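PDB 5FHK: LysR family transcriptional regulator, which probably binds specific DNA sequences as a LysR-type transcription factor and regulates virulence genes, represented here by its regulatory domain. Local coordinates for residues L80-P84 against E85-A89; F131-A135 against L136-R140; R140-S144 against E145-I149. All blocks are in the same frame, centred on the assembly; numbering follows the deposited sequence.

Contact 1. Residues L80-P84 against E85-A89; sequences LVASP and EYVNA
The N-cap of the short helix 84-87 is Ser83, whose hydroxyl receives the backbone N-H of Tyr86 three residues on. Ser83 OG lies 3.2 Å from Tyr86 N, and the N-H...O angle of 162° makes the bond nearly straight. The torsion of Ser83 explains the reach: with chi1 at 82°, OG sits between the backbone N and the carbonyl carbon and leans over the first turn. There it also packs against Glu85, with Ser83 OG 3.7 Å from Glu85 CB. Pro84 follows in the first turn, where its lack of an N-H costs no helical bond. Two i-to-i+4 bonds then define the helix: Val87 N to Ser83 O at 3.1 Å, and Asn88 N to Pro84 O at 2.9 Å. Beyond Asn88, which leaves helical backbone angles, the bond from Ala89 N to Tyr86 O is weak at 3.3 Å.

Apolar packing backs the cap. Ala82, the last residue of strand 68-82, directs its methyl toward the helix, and Ala82 CB approaches Tyr86 CD2 obliquely at 4.0 Å. The same methyl meets Val87, with Ala82 CB 4.3 Å from Val87 CG2. In Val87, CG1 is anti to the backbone N (chi1 167°), which turns CG2 back to lie 3.3 Å from Ser83 O. Beyond its contact with Ala82 the tyrosine ring extends past the segment 80-84, and Tyr86 OH is hydrogen-bonded to His102 and to the backbone of Phe103, tying the helix to the start of strand 104-107. Ala82 and Val87 occupy the positions just before the cap and four beyond it, so their contact matches a hydrophobic staple. A serine N-cap joined to such a staple is characteristic of a helix start, here where a sheet strand passes directly into a helix.

Contact 2. Residues F131-A135 against L136-R140; sequences FQANA and LNVVR
Arg140 N reaches Leu136 O at 2.9 Å, closing the helical turn that sets Val138 and Val139 against strand 131-133. The CG2 methyls of these two valines cover the buried Ala135 O: Val139 CG2 lies 3.3 Å from Ala135 O, and Val138 CG2 approaches Ala135 O to 3.5 Å. No polar partner for this oxygen is present in the model. The two methyls also meet the strand, since Ala133 CB packs 3.6 Å from Val138 CG2 and 3.9 Å from Val139 CG2. Val138 places CG2 between its backbone N and carbonyl carbon (chi1 -62° for CG1), which points that branch at the strand. The Phe131 side chain crosses that of Val138 at about a right angle, bringing Phe131 CE1 within 4.1 Å of Val138 CG2. Val139 CA meets the ring at its edge, 4.0 Å from Phe131 CE1. The axes of strand 131-133 and of the helical segment 136-140 approach to 8.1 Å at 158°, nearly antiparallel. Strand 131-133 pairs with strand 104-107 and forms a parallel ladder with a strand of the second subunit. Val139 also touches Leu105 of strand 104-107, while Val138 packs on Met23 of the second subunit.

Contact 3. Residues R140-S144 against E145-I149; sequences RSACS and EGLGI
The backbone ends helix 136-144 in a Schellman motif, with Leu147 N bonded to Ala142 O at 3.3 Å and Gly146 N to Cys143 O at 2.8 Å. Gly146 is the C-prime residue, and its positive phi of 78° reverses the chain. The shorter of these two bonds is not aligned with a lone pair, because Gly146 N stands 59° out of the Cys143 carbonyl plane. Just before it, Glu145 N keeps the last helical bond to Ser141 O, at 3.2 Å, with a weak second one to Ala142 O.

Leu147 folds back on the helix end, and Leu147 CB covers Ala142 O at 3.5 Å. With CG beside the backbone N (chi1 -64°), Leu147 CD1 is carried to 3.9 Å from Ala142 CB, and both side chains also touch Asn27 of the second subunit. Ser141 OG is hydrogen-bonded to that same Asn27. On the Cys143 side, Cys143 SG lies 3.7 Å from Gly148 O.

A water donates to Cys143 O at 2.6 Å and to Gly148 O, so both its protons are committed to backbone carbonyls. The chemistry implies that the carbonyls of Ser141, Ala142 and Cys143 are taken up by N-H groups of the returning chain, that the water adds a second partner to Cys143 O, and that a leucine shields the Ala142 acceptor.

Overall arrangement
From the N terminus the chain reaches contact 1 first, where strand 68-82 turns into helix 84-87. It later enters contact 2 at strand 131-133, turns into helix 136-144, and leaves that helix through contact 3 toward strand 149-153. The three follow in series without nesting or crossing, each closing a short local turn. Contacts 2 and 3 share Arg140, and Phe131 touches Ala142 between them. Contacts 1 and 3 meet in space, centres about 8 Å apart, with Ser83 and Tyr86 against Gly146 and Gly148. Contact 1 links strand 68-82 to the start of helix 84-87 and lies against the C-terminal end of helix 136-144, whereas contacts 2 and 3 both also face the second subunit.

Contact 1. Residues L80-P84 against E85-A89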
ATOM      1  N   LEU A  80      18.362   7.270  -5.471  1.00 22.71           N
ATOM      2  CA  LEU A  80      17.880   8.583  -5.066  1.00 21.77           C
ATOM      3  C   LEU A  80      17.219   9.256  -6.255  1.00 22.81           C
ATOM      4  O   LEU A  80      17.771   9.223  -7.359  1.00 26.60           O
ATOM      5  CB  LEU A  80      19.042   9.426  -4.548  1.00 20.79           C
ATOM      6  CG  LEU A  80      19.753   8.893  -3.295  1.00 22.30           C
ATOM      7  CD1 LEU A  80      21.084   9.643  -3.046  1.00 24.15           C
ATOM      8  CD2 LEU A  80      18.846   8.993  -2.075  1.00 22.80           C
ATOM      9  N   VAL A  81      16.028   9.835  -6.040  1.00 17.86           N
ATOM     10  CA  VAL A  81      15.304  10.565  -7.079  1.00 18.55           C
ATOM     11  C   VAL A  81      14.604  11.795  -6.500  1.00 19.00           C
ATOM     12  O   VAL A  81      14.461  11.948  -5.286  1.00 18.16           O
ATOM     13  CB  VAL A  81      14.259   9.692  -7.828  1.00 16.63           C
ATOM     14  CG1 VAL A  81      14.942   8.587  -8.598  1.00 19.29           C
ATOM     15  CG2 VAL A  81      13.209   9.093  -6.849  1.00 15.54           C
ATOM     16  N   ALA A  82      14.184  12.687  -7.408  1.00 19.92           N
ATOM     17  CA  ALA A  82      13.377  13.870  -7.116  1.00 16.68           C
ATOM     18  C   ALA A  82      12.688  14.298  -8.413  1.00 21.22           C
ATOM     19  O   ALA A  82      13.132  13.949  -9.513  1.00 21.34           O
ATOM     20  CB  ALA A  82      14.234  15.012  -6.543  1.00 17.41           C
ATOM     21  N   SER A  83      11.609  15.067  -8.292  1.00 20.07           N
ATOM     22  CA  SER A  83      10.929  15.523  -9.509  1.00 22.00           C
ATOM     23  C   SER A  83      11.750  16.601 -10.224  1.00 23.16           C
ATOM     24  O   SER A  83      12.637  17.212  -9.635  1.00 26.67           O
ATOM     25  CB  SER A  83       9.532  16.046  -9.180  1.00 23.18           C
ATOM     26  OG  SER A  83       9.587  17.382  -8.719  1.00 25.44           O
ATOM     27  N   PRO A  84      11.525  16.803 -11.527  1.00 24.91           N
ATOM     28  CA  PRO A  84      12.189  17.928 -12.217  1.00 25.14           C
ATOM     29  C   PRO A  84      11.875  19.273 -11.594  1.00 28.50           C
ATOM     30  O   PRO A  84      12.737  20.160 -11.575  1.00 33.08           O
ATOM     31  CB  PRO A  84      11.648  17.825 -13.650  1.00 26.59           C
ATOM     32  CG  PRO A  84      11.366  16.351 -13.813  1.00 25.80           C
ATOM     33  CD  PRO A  84      10.886  15.874 -12.471  1.00 26.86           C
ATOM     34  N   GLU A  85      10.667  19.456 -11.061  1.00 27.16           N
ATOM     35  CA  GLU A  85      10.349  20.731 -10.432  1.00 28.42           C
ATOM     36  C   GLU A  85      11.232  20.974  -9.209  1.00 29.46           C
ATOM     37  O   GLU A  85      11.697  22.095  -8.987  1.00 29.06           O
ATOM     38  CB  GLU A  85       8.864  20.774 -10.061  1.00 31.17           C
ATOM     39  CG  GLU A  85       8.399  22.099  -9.455  1.00 37.90           C
ATOM     40  CD  GLU A  85       7.002  22.010  -8.825  1.00 42.05           C
ATOM     41  OE1 GLU A  85       6.599  20.897  -8.384  1.00 42.82           O
ATOM     42  OE2 GLU A  85       6.307  23.060  -8.784  1.00 40.41           O
ATOM     43  N   TYR A  86      11.485  19.940  -8.406  1.00 31.46           N
ATOM     44  CA  TYR A  86      12.383  20.125  -7.265  1.00 31.35           C
ATOM     45  C   TYR A  86      13.813  20.405  -7.719  1.00 34.25           C
ATOM     46  O   TYR A  86      14.530  21.206  -7.101  1.00 33.47           O
ATOM     47  CB  TYR A  86      12.358  18.894  -6.360  1.00 27.30           C
ATOM     48  CG  TYR A  86      13.221  19.091  -5.134  1.00 25.96           C
ATOM     49  CD1 TYR A  86      12.711  19.732  -4.007  1.00 27.76           C
ATOM     50  CD2 TYR A  86      14.544  18.683  -5.116  1.00 22.01           C
ATOM     51  CE1 TYR A  86      13.481  19.934  -2.894  1.00 27.80           C
ATOM     52  CE2 TYR A  86      15.336  18.904  -4.012  1.00 26.17           C
ATOM     53  CZ  TYR A  86      14.799  19.523  -2.896  1.00 28.08           C
ATOM     54  OH  TYR A  86      15.578  19.716  -1.766  1.00 30.76           O
ATOM     55  N   VAL A  87      14.247  19.734  -8.781  1.00 35.91           N
ATOM     56  CA  VAL A  87      15.606  19.891  -9.286  1.00 38.37           C
ATOM     57  C   VAL A  87      15.825  21.295  -9.842  1.00 43.72           C
ATOM     58  O   VAL A  87      16.875  21.911  -9.618  1.00 47.07           O
ATOM     59  CB  VAL A  87      15.873  18.798 -10.335  1.00 33.17           C
ATOM     60  CG1 VAL A  87      17.128  19.085 -11.135  1.00 36.56           C
ATOM     61  CG2 VAL A  87      15.972  17.454  -9.653  1.00 27.57           C
ATOM     62  N   ASN A  88      14.846  21.828 -10.565  1.00 45.86           N
ATOM     63  CA  ASN A  88      14.978  23.152 -11.158  1.00 49.56           C
ATOM     64  C   ASN A  88      14.696  24.269 -10.171  1.00 50.48           C
ATOM     65  O   ASN A  88      14.655  25.431 -10.576  1.00 52.81           O
ATOM     66  CB  ASN A  88      14.045  23.301 -12.366  1.00 54.20           C
ATOM     67  CG  ASN A  88      14.303  22.260 -13.447  1.00 58.89           C
ATOM     68  OD1 ASN A  88      13.573  22.198 -14.441  1.00 60.19           O
ATOM     69  ND2 ASN A  88      15.340  21.438 -13.264  1.00 60.66           N
ATOM     70  N   ALA A  89      14.487  23.946  -8.900  1.00 48.51           N
ATOM     71  CA  ALA A  89      14.269  24.940  -7.865  1.00 49.57           C
ATOM     72  C   ALA A  89      15.396  24.998  -6.846  1.00 51.39           C
ATOM     73  O   ALA A  89      15.362  25.855  -5.957  1.00 55.21           O
ATOM     74  CB  ALA A  89      12.942  24.665  -7.141  1.00 48.26           C
TER

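Contact 2. Residues F131-A135 against L136-R140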
ATOM      1  N   PHE A 131       9.175  14.755   5.355  1.00 26.75           N
ATOM      2  CA  PHE A 131       8.044  13.842   5.377  1.00 24.11           C
ATOM      3  C   PHE A 131       8.608  12.464   5.658  1.00 23.18           C
ATOM      4  O   PHE A 131       9.546  12.045   4.972  1.00 22.54           O
ATOM      5  CB  PHE A 131       7.301  13.862   4.030  1.00 24.08           C
ATOM      6  CG  PHE A 131       6.115  12.936   3.959  1.00 25.43           C
ATOM      7  CD1 PHE A 131       6.045  11.952   2.985  1.00 26.74           C
ATOM      8  CD2 PHE A 131       5.052  13.079   4.834  1.00 24.41           C
ATOM      9  CE1 PHE A 131       4.941  11.103   2.903  1.00 28.28           C
ATOM     10  CE2 PHE A 131       3.942  12.233   4.774  1.00 23.89           C
ATOM     11  CZ  PHE A 131       3.874  11.252   3.810  1.00 25.40           C
ATOM     12  N   GLN A 132       8.080  11.782   6.677  1.00 21.04           N
ATOM     13  CA  GLN A 132       8.442  10.403   6.978  1.00 23.82           C
ATOM     14  C   GLN A 132       7.186   9.561   7.072  1.00 24.18           C
ATOM     15  O   GLN A 132       6.200   9.984   7.690  1.00 23.59           O
ATOM     16  CB  GLN A 132       9.213  10.278   8.283  1.00 26.48           C
ATOM     17  CG  GLN A 132      10.571  10.913   8.204  1.00 29.68           C
ATOM     18  CD  GLN A 132      11.486  10.495   9.320  1.00 31.83           C
ATOM     19  OE1 GLN A 132      12.623  10.950   9.376  1.00 34.78           O
ATOM     20  NE2 GLN A 132      11.004   9.631  10.218  1.00 28.30           N
ATOM     21  N   ALA A 133       7.230   8.360   6.483  1.00 21.82           N
ATOM     22  CA  ALA A 133       6.063   7.486   6.479  1.00 24.86           C
ATOM     23  C   ALA A 133       6.490   6.036   6.629  1.00 23.89           C
ATOM     24  O   ALA A 133       7.617   5.668   6.306  1.00 26.71           O
ATOM     25  CB  ALA A 133       5.232   7.666   5.198  1.00 21.25           C
ATOM     26  N   ASN A 134       5.572   5.210   7.120  1.00 26.12           N
ATOM     27  CA  ASN A 134       5.815   3.774   7.204  1.00 26.73           C
ATOM     28  C   ASN A 134       5.498   3.025   5.903  1.00 28.75           C
ATOM     29  O   ASN A 134       5.549   1.789   5.895  1.00 35.87           O
ATOM     30  CB  ASN A 134       5.020   3.166   8.366  1.00 31.44           C
ATOM     31  CG  ASN A 134       3.526   3.426   8.265  1.00 36.77           C
ATOM     32  OD1 ASN A 134       3.077   4.355   7.577  1.00 39.10           O
ATOM     33  ND2 ASN A 134       2.746   2.617   8.975  1.00 37.00           N
ATOM     34  N   ALA A 135       5.170   3.727   4.814  1.00 24.07           N
ATOM     35  CA  ALA A 135       4.941   3.104   3.512  1.00 27.41           C
ATOM     36  C   ALA A 135       5.615   3.938   2.426  1.00 27.07           C
ATOM     37  O   ALA A 135       5.637   5.167   2.512  1.00 29.53           O
ATOM     38  CB  ALA A 135       3.437   2.961   3.194  1.00 25.19           C
ATOM     39  N   LEU A 136       6.124   3.277   1.381  1.00 25.62           N
ATOM     40  CA  LEU A 136       6.889   3.989   0.354  1.00 24.23           C
ATOM     41  C   LEU A 136       6.018   4.576  -0.744  1.00 24.50           C
ATOM     42  O   LEU A 136       6.428   5.554  -1.388  1.00 21.85           O
ATOM     43  CB  LEU A 136       7.940   3.069  -0.286  1.00 24.76           C
ATOM     44  CG  LEU A 136       9.245   2.967   0.533  1.00 25.43           C
ATOM     45  CD1 LEU A 136      10.193   1.917  -0.054  1.00 26.77           C
ATOM     46  CD2 LEU A 136       9.949   4.308   0.651  1.00 21.08           C
ATOM     47  N   ASN A 137       4.825   4.016  -0.969  1.00 24.42           N
ATOM     48  CA  ASN A 137       3.954   4.575  -1.991  1.00 22.02           C
ATOM     49  C   ASN A 137       3.602   6.034  -1.686  1.00 22.47           C
ATOM     50  O   ASN A 137       3.676   6.885  -2.577  1.00 18.07           O
ATOM     51  CB  ASN A 137       2.698   3.707  -2.167  1.00 23.89           C
ATOM     52  CG  ASN A 137       1.818   3.650  -0.914  1.00 27.51           C
ATOM     53  OD1 ASN A 137       2.273   3.889   0.213  1.00 25.09           O
ATOM     54  ND2 ASN A 137       0.543   3.318  -1.115  1.00 30.81           N
ATOM     55  N   VAL A 138       3.257   6.362  -0.430  1.00 22.22           N
ATOM     56  CA  VAL A 138       2.902   7.760  -0.159  1.00 21.06           C
ATOM     57  C   VAL A 138       4.128   8.665  -0.208  1.00 18.97           C
ATOM     58  O   VAL A 138       4.011   9.855  -0.499  1.00 20.09           O
ATOM     59  CB  VAL A 138       2.169   7.907   1.185  1.00 19.00           C
ATOM     60  CG1 VAL A 138       0.852   7.126   1.161  1.00 22.33           C
ATOM     61  CG2 VAL A 138       3.049   7.463   2.306  1.00 19.21           C
ATOM     62  N   VAL A 139       5.309   8.133   0.107  1.00 18.67           N
ATOM     63  CA  VAL A 139       6.550   8.890  -0.036  1.00 18.17           C
ATOM     64  C   VAL A 139       6.784   9.268  -1.501  1.00 17.25           C
ATOM     65  O   VAL A 139       7.176  10.394  -1.816  1.00 18.03           O
ATOM     66  CB  VAL A 139       7.724   8.072   0.540  1.00 19.62           C
ATOM     67  CG1 VAL A 139       9.032   8.787   0.321  1.00 17.94           C
ATOM     68  CG2 VAL A 139       7.506   7.825   2.057  1.00 23.83           C
ATOM     69  N   ARG A 140       6.596   8.310  -2.407  1.00 17.49           N
ATOM     70  CA  ARG A 140       6.750   8.591  -3.821  1.00 20.60           C
ATOM     71  C   ARG A 140       5.817   9.710  -4.247  1.00 23.04           C
ATOM     72  O   ARG A 140       6.219  10.616  -4.981  1.00 24.54           O
ATOM     73  CB  ARG A 140       6.489   7.329  -4.647  1.00 22.69           C
ATOM     74  CG  ARG A 140       6.674   7.565  -6.135  1.00 25.31           C
ATOM     75  CD  ARG A 140       5.758   6.697  -6.946  1.00 32.96           C
ATOM     76  NE  ARG A 140       4.347   6.938  -6.655  1.00 39.00           N
ATOM     77  CZ  ARG A 140       3.644   7.998  -7.060  1.00 38.57           C
ATOM     78  NH1 ARG A 140       4.212   8.955  -7.777  1.00 34.01           N
ATOM     79  NH2 ARG A 140       2.357   8.095  -6.738  1.00 41.37           N
TER

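Contact 3. Residues R140-S144 against E145-I149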
ATOM      1  N   ARG A 140       6.596   8.310  -2.407  1.00 17.49           N
ATOM      2  CA  ARG A 140       6.750   8.591  -3.821  1.00 20.60           C
ATOM      3  C   ARG A 140       5.817   9.710  -4.247  1.00 23.04           C
ATOM      4  O   ARG A 140       6.219  10.616  -4.981  1.00 24.54           O
ATOM      5  CB  ARG A 140       6.489   7.329  -4.647  1.00 22.69           C
ATOM      6  CG  ARG A 140       6.674   7.565  -6.135  1.00 25.31           C
ATOM      7  CD  ARG A 140       5.758   6.697  -6.946  1.00 32.96           C
ATOM      8  NE  ARG A 140       4.347   6.938  -6.655  1.00 39.00           N
ATOM      9  CZ  ARG A 140       3.644   7.998  -7.060  1.00 38.57           C
ATOM     10  NH1 ARG A 140       4.212   8.955  -7.777  1.00 34.01           N
ATOM     11  NH2 ARG A 140       2.357   8.095  -6.738  1.00 41.37           N
ATOM     12  N   SER A 141       4.578   9.678  -3.764  1.00 24.57           N
ATOM     13  CA  SER A 141       3.612  10.697  -4.147  1.00 27.07           C
ATOM     14  C   SER A 141       4.108  12.090  -3.784  1.00 24.64           C
ATOM     15  O   SER A 141       3.973  13.026  -4.577  1.00 25.55           O
ATOM     16  CB  SER A 141       2.268  10.392  -3.487  1.00 30.97           C
ATOM     17  OG  SER A 141       1.587  11.592  -3.198  1.00 35.17           O
ATOM     18  N   ALA A 142       4.743  12.238  -2.609  1.00 23.23           N
ATOM     19  CA  ALA A 142       5.228  13.550  -2.192  1.00 22.79           C
ATOM     20  C   ALA A 142       6.432  13.986  -3.018  1.00 21.92           C
ATOM     21  O   ALA A 142       6.592  15.184  -3.305  1.00 21.93           O
ATOM     22  CB  ALA A 142       5.575  13.536  -0.698  1.00 24.45           C
ATOM     23  N   CYS A 143       7.285  13.023  -3.389  1.00 18.04           N
ATOM     24  CA  CYS A 143       8.402  13.272  -4.289  1.00 17.60           C
ATOM     25  C   CYS A 143       7.913  13.795  -5.637  1.00 20.37           C
ATOM     26  O   CYS A 143       8.432  14.795  -6.154  1.00 20.31           O
ATOM     27  CB  CYS A 143       9.187  11.974  -4.473  1.00 19.60           C
ATOM     28  SG  CYS A 143      10.754  12.094  -5.347  1.00 22.69           S
ATOM     29  N   SER A 144       6.913  13.120  -6.225  1.00 19.46           N
ATOM     30  CA  SER A 144       6.344  13.568  -7.496  1.00 22.39           C
ATOM     31  C   SER A 144       5.814  14.993  -7.408  1.00 24.12           C
ATOM     32  O   SER A 144       5.883  15.751  -8.388  1.00 27.01           O
ATOM     33  CB  SER A 144       5.222  12.625  -7.922  1.00 25.06           C
ATOM     34  OG  SER A 144       5.737  11.468  -8.541  1.00 27.18           O
ATOM     35  N   GLU A 145       5.318  15.390  -6.246  1.00 20.60           N
ATOM     36  CA  GLU A 145       4.845  16.748  -6.058  1.00 25.26           C
ATOM     37  C   GLU A 145       5.974  17.730  -5.770  1.00 24.70           C
ATOM     38  O   GLU A 145       5.706  18.899  -5.485  1.00 26.68           O
ATOM     39  CB  GLU A 145       3.787  16.779  -4.951  1.00 34.28           C
ATOM     40  CG  GLU A 145       2.372  16.476  -5.473  1.00 43.35           C
ATOM     41  CD  GLU A 145       1.427  17.682  -5.401  1.00 50.54           C
ATOM     42  OE1 GLU A 145       0.192  17.473  -5.386  1.00 53.27           O
ATOM     43  OE2 GLU A 145       1.915  18.834  -5.356  1.00 52.91           O
ATOM     44  N   GLY A 146       7.228  17.298  -5.855  1.00 23.64           N
ATOM     45  CA  GLY A 146       8.328  18.233  -5.790  1.00 21.99           C
ATOM     46  C   GLY A 146       8.681  18.719  -4.409  1.00 24.26           C
ATOM     47  O   GLY A 146       9.247  19.810  -4.274  1.00 26.56           O
ATOM     48  N   LEU A 147       8.401  17.926  -3.378  1.00 22.50           N
ATOM     49  CA  LEU A 147       8.705  18.272  -2.004  1.00 24.11           C
ATOM     50  C   LEU A 147      10.077  17.794  -1.548  1.00 23.88           C
ATOM     51  O   LEU A 147      10.471  18.099  -0.420  1.00 19.89           O
ATOM     52  CB  LEU A 147       7.624  17.714  -1.073  1.00 25.56           C
ATOM     53  CG  LEU A 147       6.199  18.271  -1.231  1.00 27.66           C
ATOM     54  CD1 LEU A 147       5.197  17.425  -0.435  1.00 26.72           C
ATOM     55  CD2 LEU A 147       6.108  19.755  -0.803  1.00 20.75           C
ATOM     56  N   GLY A 148      10.831  17.081  -2.375  1.00 21.51           N
ATOM     57  CA  GLY A 148      12.205  16.809  -1.983  1.00 20.93           C
ATOM     58  C   GLY A 148      12.728  15.497  -2.548  1.00 21.76           C
ATOM     59  O   GLY A 148      12.143  14.914  -3.462  1.00 22.99           O
ATOM     60  N   ILE A 149      13.851  15.064  -1.961  1.00 19.20           N
ATOM     61  CA  ILE A 149      14.623  13.892  -2.372  1.00 19.94           C
ATOM     62  C   ILE A 149      14.203  12.693  -1.534  1.00 21.54           C
ATOM     63  O   ILE A 149      14.052  12.801  -0.309  1.00 24.75           O
ATOM     64  CB  ILE A 149      16.132  14.156  -2.192  1.00 22.00           C
ATOM     65  CG1 ILE A 149      16.635  15.260  -3.133  1.00 18.98           C
ATOM     66  CG2 ILE A 149      16.950  12.850  -2.320  1.00 18.29           C
ATOM     67  CD1 ILE A 149      17.876  15.869  -2.646  1.00 20.01           C
TER
HETATM   68  O   HOH W   1      10.667  16.140  -5.691  1.00 26.48           O